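Local coordinates for protein pantothenate kinase (Coxiella burnetii, PDB 3TQC) that catalyses the ATP-dependent phosphorylation of pantothenate to 4'-phosphopantothenate, the first step in making coenzyme A from pantothenate, at residues N206-G211 with N299-I304; K149-S154 with L290-L295; S106-V111 with F229-D234. One frame throughout, in Å; residues are numbered along the deposited sequence.

Contact 1. Residues N206-G211 with N299-I304; sequences NILQTG and NRAQLI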
loop_
_atom_site.group_PDB
_atom_site.type_symbol
_atom_site.label_atom_id
_atom_site.label_comp_id
_atom_site.label_asym_id
_atom_site.label_seq_id
_atom_site.Cartn_x
_atom_site.Cartn_y
_atom_site.Cartn_z
ATOM N N ASN B 206 1.454 14.608 2.320
ATOM C CA ASN B 206 0.392 13.954 1.551
ATOM C C ASN B 206 0.693 12.548 1.083
ATOM O O ASN B 206 -0.030 12.024 0.245
ATOM C CB ASN B 206 0.074 14.801 0.321
ATOM C CG ASN B 206 1.308 15.050 -0.563
ATOM O OD1 ASN B 206 2.435 15.008 -0.084
ATOM N ND2 ASN B 206 1.085 15.337 -1.841
ATOM N N ILE B 207 1.758 11.939 1.590
ATOM C CA ILE B 207 2.265 10.717 0.964
ATOM C C ILE B 207 1.420 9.484 1.237
ATOM O O ILE B 207 1.586 8.471 0.560
ATOM C CB ILE B 207 3.704 10.407 1.358
ATOM C CG1 ILE B 207 3.836 10.288 2.876
ATOM C CG2 ILE B 207 4.614 11.454 0.782
ATOM C CD1 ILE B 207 5.051 9.478 3.309
ATOM N N LEU B 208 0.546 9.564 2.239
ATOM C CA LEU B 208 -0.317 8.458 2.619
ATOM C C LEU B 208 -1.740 8.613 2.059
ATOM O O LEU B 208 -2.599 7.760 2.272
ATOM C CB LEU B 208 -0.365 8.353 4.138
ATOM C CG LEU B 208 1.007 8.156 4.763
ATOM C CD1 LEU B 208 0.936 7.942 6.257
ATOM C CD2 LEU B 208 1.706 6.990 4.084
ATOM N N GLN B 209 -1.972 9.705 1.344
ATOM C CA GLN B 209 -3.277 9.991 0.792
ATOM C C GLN B 209 -3.519 9.237 -0.499
ATOM O O GLN B 209 -2.630 8.565 -1.020
ATOM C CB GLN B 209 -3.402 11.484 0.528
ATOM C CG GLN B 209 -3.303 12.338 1.769
ATOM C CD GLN B 209 -3.231 13.821 1.437
ATOM O OE1 GLN B 209 -3.420 14.223 0.282
ATOM N NE2 GLN B 209 -2.968 14.636 2.444
ATOM N N THR B 210 -4.732 9.364 -1.011
ATOM C CA THR B 210 -5.098 8.818 -2.301
ATOM C C THR B 210 -5.361 9.961 -3.256
ATOM O O THR B 210 -5.533 11.107 -2.834
ATOM C CB THR B 210 -6.376 7.990 -2.184
ATOM O OG1 THR B 210 -7.377 8.780 -1.543
ATOM C CG2 THR B 210 -6.128 6.730 -1.367
ATOM N N GLY B 211 -5.418 9.642 -4.544
ATOM C CA GLY B 211 -5.721 10.628 -5.573
ATOM C C GLY B 211 -7.217 10.877 -5.679
ATOM O O GLY B 211 -8.031 10.120 -5.131
ATOM N N ASN B 299 -2.779 5.585 10.161
ATOM C CA ASN B 299 -2.707 4.156 10.397
ATOM C C ASN B 299 -2.293 3.383 9.155
ATOM O O ASN B 299 -2.207 2.163 9.194
ATOM C CB ASN B 299 -4.022 3.647 10.989
ATOM C CG ASN B 299 -4.257 4.176 12.406
ATOM O OD1 ASN B 299 -3.314 4.593 13.088
ATOM N ND2 ASN B 299 -5.508 4.167 12.850
ATOM N N ARG B 300 -2.016 4.077 8.057
ATOM C CA ARG B 300 -1.457 3.396 6.888
ATOM C C ARG B 300 0.055 3.202 7.010
ATOM O O ARG B 300 0.620 2.455 6.260
ATOM C CB ARG B 300 -1.767 4.142 5.594
ATOM C CG ARG B 300 -3.231 4.272 5.275
ATOM C CD ARG B 300 -3.411 4.695 3.829
ATOM N NE ARG B 300 -2.844 3.695 2.923
ATOM C CZ ARG B 300 -2.173 3.957 1.805
ATOM N NH1 ARG B 300 -1.971 5.206 1.400
ATOM N NH2 ARG B 300 -1.685 2.937 1.089
ATOM N N ALA B 301 0.686 3.902 7.946
ATOM C CA ALA B 301 2.123 3.871 8.142
ATOM C C ALA B 301 2.562 2.572 8.750
ATOM O O ALA B 301 1.838 1.975 9.542
ATOM C CB ALA B 301 2.553 5.015 9.050
ATOM N N GLN B 302 3.756 2.136 8.375
ATOM C CA GLN B 302 4.368 0.942 8.962
ATOM C C GLN B 302 4.898 1.262 10.365
ATOM O O GLN B 302 4.887 0.426 11.249
ATOM C CB GLN B 302 5.521 0.436 8.100
ATOM C CG GLN B 302 5.136 -0.471 6.976
ATOM C CD GLN B 302 4.487 0.270 5.851
ATOM O OE1 GLN B 302 5.007 1.280 5.376
ATOM N NE2 GLN B 302 3.321 -0.211 5.426
ATOM N N LEU B 303 5.372 2.483 10.540
ATOM C CA LEU B 303 6.005 2.888 11.773
ATOM C C LEU B 303 5.461 4.248 12.182
ATOM O O LEU B 303 5.391 5.170 11.373
ATOM C CB LEU B 303 7.513 2.960 11.553
ATOM C CG LEU B 303 8.431 3.128 12.754
ATOM C CD1 LEU B 303 9.775 2.491 12.434
ATOM C CD2 LEU B 303 8.607 4.585 13.089
ATOM N N ILE B 304 5.039 4.371 13.426
ATOM C CA ILE B 304 4.610 5.663 13.921
ATOM C C ILE B 304 5.534 6.066 15.038
ATOM O O ILE B 304 5.738 5.313 15.977
ATOM C CB ILE B 304 3.156 5.636 14.384
ATOM C CG1 ILE B 304 2.248 5.260 13.204
ATOM C CG2 ILE B 304 2.748 6.989 14.958
ATOM C CD1 ILE B 304 0.887 4.792 13.628
HETATM O O HOH W 1 -0.563 7.140 -0.581
#
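Arg300 reaches the backbone of the loop 206-211 with one nitrogen of its guanidinium group. Arg300 NH1 donates to Leu208 O across 2.8 Å, with an N-H...O angle of 153°. The acceptor lies in the guanidinium plane, whereas the donor stands about 50° above the carbonyl plane, so the bond is regular for the arginine but not directed at a lone pair of Leu208 O. A bend at chi3 (61°) turns the end of an otherwise extended chain, and Arg300 CD also packs against Leu208 O at 3.5 Å.

A water extends this polar link. It accepts from Arg300 NH1 at 3.1 Å, entering at the guanidinium edge and in its plane, and donates to Ile207 O and, across a very short and therefore less certain distance, to Gln209 O. NH1 therefore serves two acceptors, and the carbonyls of Leu208 and Ile207, with that of Gln209 if the short bond is real, are tied to one arginine directly or through the water.

The convergence of these carbonyls is consistent with the type I beta turn at residues 206-209, in which Gln209 N bonds to Asn206 O at 3.2 Å. The turn lies in the loop after strand 199-203, while Arg300 ends a 3-10 segment just ahead of strand 303-307; both strands belong to the mixed central sheet of this P-loop kinase.

The apolar part is slight. Leu208 CD1 comes to 4.4 Å from Ala301 CB, and both side chains also rest on Phe232 of strand 229-234.

The other guanidinium nitrogens are engaged too: Arg300 NE forms a salt bridge with Asp225 of the second subunit, and NH2 a hydrogen bond with Ser224 of its own chain.

Contact 2. Residues K149-S154 with L290-L295; sequences KGFPES and LMENIL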
loop_
_atom_site.group_PDB
_atom_site.type_symbol
_atom_site.label_atom_id
_atom_site.label_comp_id
_atom_site.label_asym_id
_atom_site.label_seq_id
_atom_site.Cartn_x
_atom_site.Cartn_y
_atom_site.Cartn_z
ATOM N N LYS B 149 -2.582 25.687 0.768
ATOM C CA LYS B 149 -1.266 25.188 0.433
ATOM C C LYS B 149 -1.019 24.029 1.368
ATOM O O LYS B 149 -1.219 24.162 2.560
ATOM C CB LYS B 149 -0.225 26.286 0.649
ATOM C CG LYS B 149 0.874 26.348 -0.393
ATOM C CD LYS B 149 1.646 27.650 -0.257
ATOM C CE LYS B 149 2.614 27.858 -1.392
ATOM N NZ LYS B 149 3.534 29.002 -1.155
ATOM N N GLY B 150 -0.645 22.875 0.821
ATOM C CA GLY B 150 -0.463 21.672 1.616
ATOM C C GLY B 150 -1.658 20.729 1.575
ATOM O O GLY B 150 -1.527 19.546 1.892
ATOM N N PHE B 151 -2.824 21.255 1.206
ATOM C CA PHE B 151 -4.006 20.431 0.992
ATOM C C PHE B 151 -3.822 19.689 -0.331
ATOM O O PHE B 151 -3.032 20.107 -1.171
ATOM C CB PHE B 151 -5.283 21.286 0.958
ATOM C CG PHE B 151 -5.719 21.794 2.310
ATOM C CD1 PHE B 151 -6.876 21.308 2.903
ATOM C CD2 PHE B 151 -4.984 22.767 2.981
ATOM C CE1 PHE B 151 -7.285 21.770 4.142
ATOM C CE2 PHE B 151 -5.396 23.236 4.215
ATOM C CZ PHE B 151 -6.541 22.734 4.799
ATOM N N PRO B 152 -4.536 18.579 -0.528
ATOM C CA PRO B 152 -4.217 17.749 -1.722
ATOM C C PRO B 152 -4.334 18.507 -3.048
ATOM O O PRO B 152 -3.546 18.270 -3.953
ATOM C CB PRO B 152 -5.258 16.626 -1.680
ATOM C CG PRO B 152 -5.769 16.616 -0.230
ATOM C CD PRO B 152 -5.592 18.002 0.322
ATOM N N GLU B 153 -5.292 19.424 -3.138
ATOM C CA GLU B 153 -5.557 20.134 -4.385
ATOM C C GLU B 153 -4.451 21.135 -4.743
ATOM O O GLU B 153 -4.460 21.700 -5.832
ATOM C CB GLU B 153 -6.938 20.812 -4.355
ATOM C CG GLU B 153 -7.151 21.866 -3.247
ATOM C CD GLU B 153 -7.737 21.306 -1.945
ATOM O OE1 GLU B 153 -7.643 20.079 -1.708
ATOM O OE2 GLU B 153 -8.290 22.104 -1.151
ATOM N N SER B 154 -3.496 21.323 -3.830
ATOM C CA SER B 154 -2.406 22.264 -4.013
ATOM C C SER B 154 -1.175 21.620 -4.655
ATOM O O SER B 154 -0.276 22.340 -5.074
ATOM C CB SER B 154 -2.013 22.892 -2.671
ATOM O OG SER B 154 -1.456 21.939 -1.789
ATOM N N LEU B 290 -4.215 18.863 8.772
ATOM C CA LEU B 290 -3.911 17.737 9.639
ATOM C C LEU B 290 -5.154 16.886 9.882
ATOM O O LEU B 290 -5.131 15.677 9.662
ATOM C CB LEU B 290 -3.329 18.231 10.953
ATOM C CG LEU B 290 -3.080 17.232 12.070
ATOM C CD1 LEU B 290 -2.112 16.152 11.635
ATOM C CD2 LEU B 290 -2.547 17.999 13.257
ATOM N N MET B 291 -6.248 17.516 10.292
ATOM C CA MET B 291 -7.436 16.766 10.689
ATOM C C MET B 291 -8.136 16.122 9.501
ATOM O O MET B 291 -8.689 15.034 9.638
ATOM C CB MET B 291 -8.426 17.639 11.472
ATOM C CG MET B 291 -7.928 18.157 12.854
ATOM S SD MET B 291 -7.048 16.942 13.896
ATOM C CE MET B 291 -8.422 16.029 14.617
ATOM N N GLU B 292 -8.087 16.775 8.340
ATOM C CA GLU B 292 -8.855 16.333 7.170
ATOM C C GLU B 292 -8.078 15.424 6.218
ATOM O O GLU B 292 -8.659 14.540 5.595
ATOM C CB GLU B 292 -9.394 17.534 6.382
ATOM C CG GLU B 292 -10.416 18.375 7.128
ATOM C CD GLU B 292 -11.109 19.405 6.234
ATOM O OE1 GLU B 292 -10.582 19.774 5.158
ATOM O OE2 GLU B 292 -12.199 19.850 6.610
ATOM N N ASN B 293 -6.778 15.646 6.089
ATOM C CA ASN B 293 -6.005 14.985 5.031
ATOM C C ASN B 293 -4.765 14.203 5.450
ATOM O O ASN B 293 -4.238 13.424 4.661
ATOM C CB ASN B 293 -5.586 16.029 4.001
ATOM C CG ASN B 293 -6.739 16.882 3.553
ATOM O OD1 ASN B 293 -6.722 18.097 3.730
ATOM N ND2 ASN B 293 -7.757 16.254 2.987
ATOM N N ILE B 294 -4.287 14.412 6.664
ATOM C CA ILE B 294 -3.031 13.807 7.090
ATOM C C ILE B 294 -3.323 12.731 8.117
ATOM O O ILE B 294 -3.104 11.558 7.859
ATOM C CB ILE B 294 -2.075 14.864 7.663
ATOM C CG1 ILE B 294 -1.917 16.019 6.658
ATOM C CG2 ILE B 294 -0.718 14.218 8.031
ATOM C CD1 ILE B 294 -0.944 17.120 7.082
ATOM N N LEU B 295 -3.889 13.138 9.247
ATOM C CA LEU B 295 -4.153 12.251 10.381
ATOM C C LEU B 295 -5.073 11.065 10.058
ATOM O O LEU B 295 -4.878 9.975 10.588
ATOM C CB LEU B 295 -4.761 13.060 11.536
ATOM C CG LEU B 295 -4.711 12.459 12.933
ATOM C CD1 LEU B 295 -3.263 12.182 13.355
ATOM C CD2 LEU B 295 -5.407 13.394 13.941
#
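Phe151 overlaps the amide of Asn293, its CD1 lying 3.3 Å from Asn293 OD1. That oxygen approaches the ring obliquely, and the ring and amide planes are 75° apart, which excludes a parallel stack. With chi1 at -74°, CG stands beside the backbone N and the ring extends to the last turns of helix 271-294. There Glu292 OE1 meets Phe151 CE1 at the ring edge, in plane, 4.0 Å away; the carboxylate is turned 87° from the ring. Carboxylate oxygen thus faces the edge C-H, where the partly positive ring hydrogens would make the approach mildly favourable.

Pro152 shares the amide oxygen and also reaches the amide nitrogen. Its CD is 3.6 Å from Asn293 OD1, and its CG lies 3.8 Å from Asn293 ND2, the two side chains crossing at about a right angle. No hydrogen bond joins the two segments.

The 149-154 loop is braced internally, Ser154 N bonding to Phe151 O at 3.0 Å in the 3-10 segment 152-154. Phe151 also packs on Ile285, Val288 and Asn289, so the loop between helices 137-142 and 157-168 lies along the C-terminal end of helix 271-294, whose Ile294 touches Phe232 of strand 229-234.

Contact 3. Residues S106-V111 with F229-D234; sequences STTSRV and FSLFVD. With ADP (adenosine-5'-diphosphate), chain D.
A chi1 of -53° places Thr108 OG1 beside its own backbone N and leaves CG2 anti to that nitrogen, which directs OG1 to Val233 and CG2 to Leu231. Thr108 OG1 approaches Val233 CG2 at 4.0 Å, while Thr108 CG2 comes to 4.5 Å from Leu231 CD2. The Thr108 and Val233 side chains run antiparallel alongside each other, a loose van der Waals contact without a hydrogen bond. The hydroxyl's polar partner is Gly104 O, in the preceding loop. Leu231 and Val233, two residues apart on strand 229-234, both point toward the helix.

One residue earlier, Thr107 has nearly the same chi1, -54°, but serves the nucleotide. Its OG1 donates to O1A of the ADP alpha-phosphate at 2.8 Å, and its backbone N donates to the same oxygen at 2.8 Å with an N-H...O angle of 158°. One phosphate oxygen is therefore gripped twice by a single residue. Thr107 CG2 packs on the adenine N7 at 3.5 Å. Ser106 N donates to O1B of the beta-phosphate at 2.8 Å.

Lys105 NZ and the amides of Ala102 and Gly104 also bind the ADP. Backbone amides at the start of helix 105-116 that hold phosphates, with the helix packed on a parallel part of the sheet, are the hallmark of the Walker A P-loop in P-loop kinases.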
loop_
_atom_site.group_PDB
_atom_site.type_symbol
_atom_site.label_atom_id
_atom_site.label_comp_id
_atom_site.label_asym_id
_atom_site.label_seq_id
_atom_site.Cartn_x
_atom_site.Cartn_y
_atom_site.Cartn_z
ATOM N N SER B 106 10.929 16.902 8.097
ATOM C CA SER B 106 12.150 17.356 7.441
ATOM C C SER B 106 13.373 17.111 8.329
ATOM O O SER B 106 14.432 16.705 7.862
ATOM C CB SER B 106 12.050 18.845 7.120
ATOM O OG SER B 106 13.315 19.454 7.219
ATOM N N THR B 107 13.226 17.355 9.617
ATOM C CA THR B 107 14.287 17.035 10.558
ATOM C C THR B 107 14.551 15.531 10.594
ATOM O O THR B 107 15.697 15.100 10.592
ATOM C CB THR B 107 13.927 17.540 11.955
ATOM O OG1 THR B 107 13.598 18.944 11.887
ATOM C CG2 THR B 107 15.076 17.297 12.935
ATOM N N THR B 108 13.491 14.734 10.599
ATOM C CA THR B 108 13.614 13.276 10.682
ATOM C C THR B 108 14.300 12.721 9.433
ATOM O O THR B 108 15.193 11.868 9.520
ATOM C CB THR B 108 12.237 12.597 10.892
ATOM O OG1 THR B 108 11.598 13.181 12.015
ATOM C CG2 THR B 108 12.370 11.110 11.168
ATOM N N SER B 109 13.897 13.230 8.276
ATOM C CA SER B 109 14.439 12.738 7.019
ATOM C C SER B 109 15.930 13.063 6.890
ATOM O O SER B 109 16.693 12.262 6.386
ATOM C CB SER B 109 13.654 13.307 5.831
ATOM O OG SER B 109 14.126 14.611 5.526
ATOM N N ARG B 110 16.355 14.231 7.357
ATOM C CA ARG B 110 17.763 14.578 7.284
ATOM C C ARG B 110 18.598 13.719 8.238
ATOM O O ARG B 110 19.727 13.344 7.924
ATOM C CB ARG B 110 17.979 16.078 7.531
ATOM C CG ARG B 110 17.418 16.926 6.387
ATOM C CD ARG B 110 17.457 18.430 6.668
ATOM N NE ARG B 110 16.322 19.119 6.031
ATOM C CZ ARG B 110 16.205 20.440 5.893
ATOM N NH1 ARG B 110 17.151 21.268 6.343
ATOM N NH2 ARG B 110 15.125 20.937 5.295
ATOM N N VAL B 111 18.044 13.404 9.399
ATOM C CA VAL B 111 18.777 12.597 10.356
ATOM C C VAL B 111 18.933 11.175 9.823
ATOM O O VAL B 111 20.039 10.610 9.856
ATOM C CB VAL B 111 18.098 12.557 11.712
ATOM C CG1 VAL B 111 18.755 11.483 12.598
ATOM C CG2 VAL B 111 18.168 13.933 12.339
ATOM N N PHE B 229 8.081 1.454 2.630
ATOM C CA PHE B 229 7.976 1.573 4.066
ATOM C C PHE B 229 7.614 3.010 4.360
ATOM O O PHE B 229 8.084 3.912 3.676
ATOM C CB PHE B 229 9.327 1.251 4.671
ATOM C CG PHE B 229 9.309 1.062 6.151
ATOM C CD1 PHE B 229 9.315 -0.206 6.697
ATOM C CD2 PHE B 229 9.331 2.153 7.002
ATOM C CE1 PHE B 229 9.310 -0.381 8.091
ATOM C CE2 PHE B 229 9.323 1.990 8.376
ATOM C CZ PHE B 229 9.312 0.731 8.921
ATOM N N SER B 230 6.799 3.242 5.370
ATOM C CA SER B 230 6.473 4.612 5.744
ATOM C C SER B 230 6.502 4.803 7.234
ATOM O O SER B 230 6.117 3.910 7.990
ATOM C CB SER B 230 5.099 4.998 5.217
ATOM O OG SER B 230 4.152 4.064 5.662
ATOM N N LEU B 231 6.978 5.980 7.633
ATOM C CA LEU B 231 6.971 6.443 9.010
ATOM C C LEU B 231 5.952 7.547 9.076
ATOM O O LEU B 231 5.873 8.365 8.168
ATOM C CB LEU B 231 8.310 7.066 9.401
ATOM C CG LEU B 231 9.572 6.239 9.630
ATOM C CD1 LEU B 231 10.151 5.732 8.319
ATOM C CD2 LEU B 231 10.588 7.107 10.355
ATOM N N PHE B 232 5.191 7.597 10.152
ATOM C CA PHE B 232 4.343 8.745 10.406
ATOM C C PHE B 232 4.852 9.364 11.703
ATOM O O PHE B 232 4.992 8.664 12.691
ATOM C CB PHE B 232 2.880 8.341 10.507
ATOM C CG PHE B 232 1.924 9.503 10.655
ATOM C CD1 PHE B 232 1.192 9.958 9.574
ATOM C CD2 PHE B 232 1.733 10.107 11.887
ATOM C CE1 PHE B 232 0.305 11.002 9.711
ATOM C CE2 PHE B 232 0.851 11.146 12.034
ATOM C CZ PHE B 232 0.137 11.602 10.933
ATOM N N VAL B 233 5.172 10.657 11.671
ATOM C CA VAL B 233 5.577 11.375 12.881
ATOM C C VAL B 233 4.328 12.061 13.466
ATOM O O VAL B 233 3.644 12.807 12.765
ATOM C CB VAL B 233 6.686 12.388 12.581
ATOM C CG1 VAL B 233 7.108 13.114 13.866
ATOM C CG2 VAL B 233 7.877 11.665 11.898
ATOM N N ASP B 234 4.042 11.786 14.736
ATOM C CA ASP B 234 2.765 12.135 15.367
ATOM C C ASP B 234 3.025 12.906 16.647
ATOM O O ASP B 234 4.029 12.698 17.325
ATOM C CB ASP B 234 1.978 10.847 15.691
ATOM C CG ASP B 234 0.527 11.110 16.149
ATOM O OD1 ASP B 234 -0.199 11.942 15.549
ATOM O OD2 ASP B 234 0.090 10.437 17.109
HETATM P PB ADP D . 8.219 19.563 9.143
HETATM O O1B ADP D . 9.330 19.214 8.204
HETATM O O2B ADP D . 7.318 18.398 9.461
HETATM O O3B ADP D . 7.446 20.813 8.787
HETATM P PA ADP D . 10.434 20.340 10.733
HETATM O O1A ADP D . 11.224 19.077 10.483
HETATM O O2A ADP D . 10.736 21.604 9.992
HETATM O O3A ADP D . 8.877 20.002 10.540
HETATM O "O5'" ADP D . 10.513 20.682 12.278
HETATM C "C5'" ADP D . 9.541 21.508 12.895
HETATM C "C4'" ADP D . 10.194 22.301 14.018
HETATM O "O4'" ADP D . 10.511 21.442 15.108
HETATM C "C3'" ADP D . 11.506 22.924 13.589
HETATM O "O3'" ADP D . 11.630 24.192 14.234
HETATM C "C2'" ADP D . 12.574 21.966 14.053
HETATM O "O2'" ADP D . 13.762 22.647 14.416
HETATM C "C1'" ADP D . 11.931 21.318 15.261
HETATM N N9 ADP D . 12.249 19.885 15.422
HETATM C C8 ADP D . 11.900 18.909 14.572
HETATM N N7 ADP D . 12.317 17.706 15.025
HETATM C C5 ADP D . 12.941 17.926 16.186
HETATM C C6 ADP D . 13.597 17.063 17.165
HETATM N N6 ADP D . 13.652 15.729 16.931
HETATM N N1 ADP D . 14.121 17.658 18.251
HETATM C C2 ADP D . 14.060 18.993 18.456
HETATM N N3 ADP D . 13.463 19.837 17.588
HETATM C C4 ADP D . 12.895 19.355 16.455
#

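Contacts 1 and 3 are buried, whereas contact 2 is only partly so. Strand 229-234 brings contacts 1 and 3 together, being the sheet neighbour of strand 303-307: Leu303 O probably accepts from Phe232 N, and Gln302 probably bonds to Ser230. Both also touch contact 2: Ile294 packs on Phe232, and Gln209 of contact 1 meets Pro152 and Asn293. Their chemistry differs with place. Arginine, water and backbone carbonyls join the segments of contact 1; contact 2 sets polar oxygens against a ring; contact 3 has only van der Waals contact across its segments, and its helix also binds ADP. Contacts 1 and 2 also reach the second subunit, unlike contact 3.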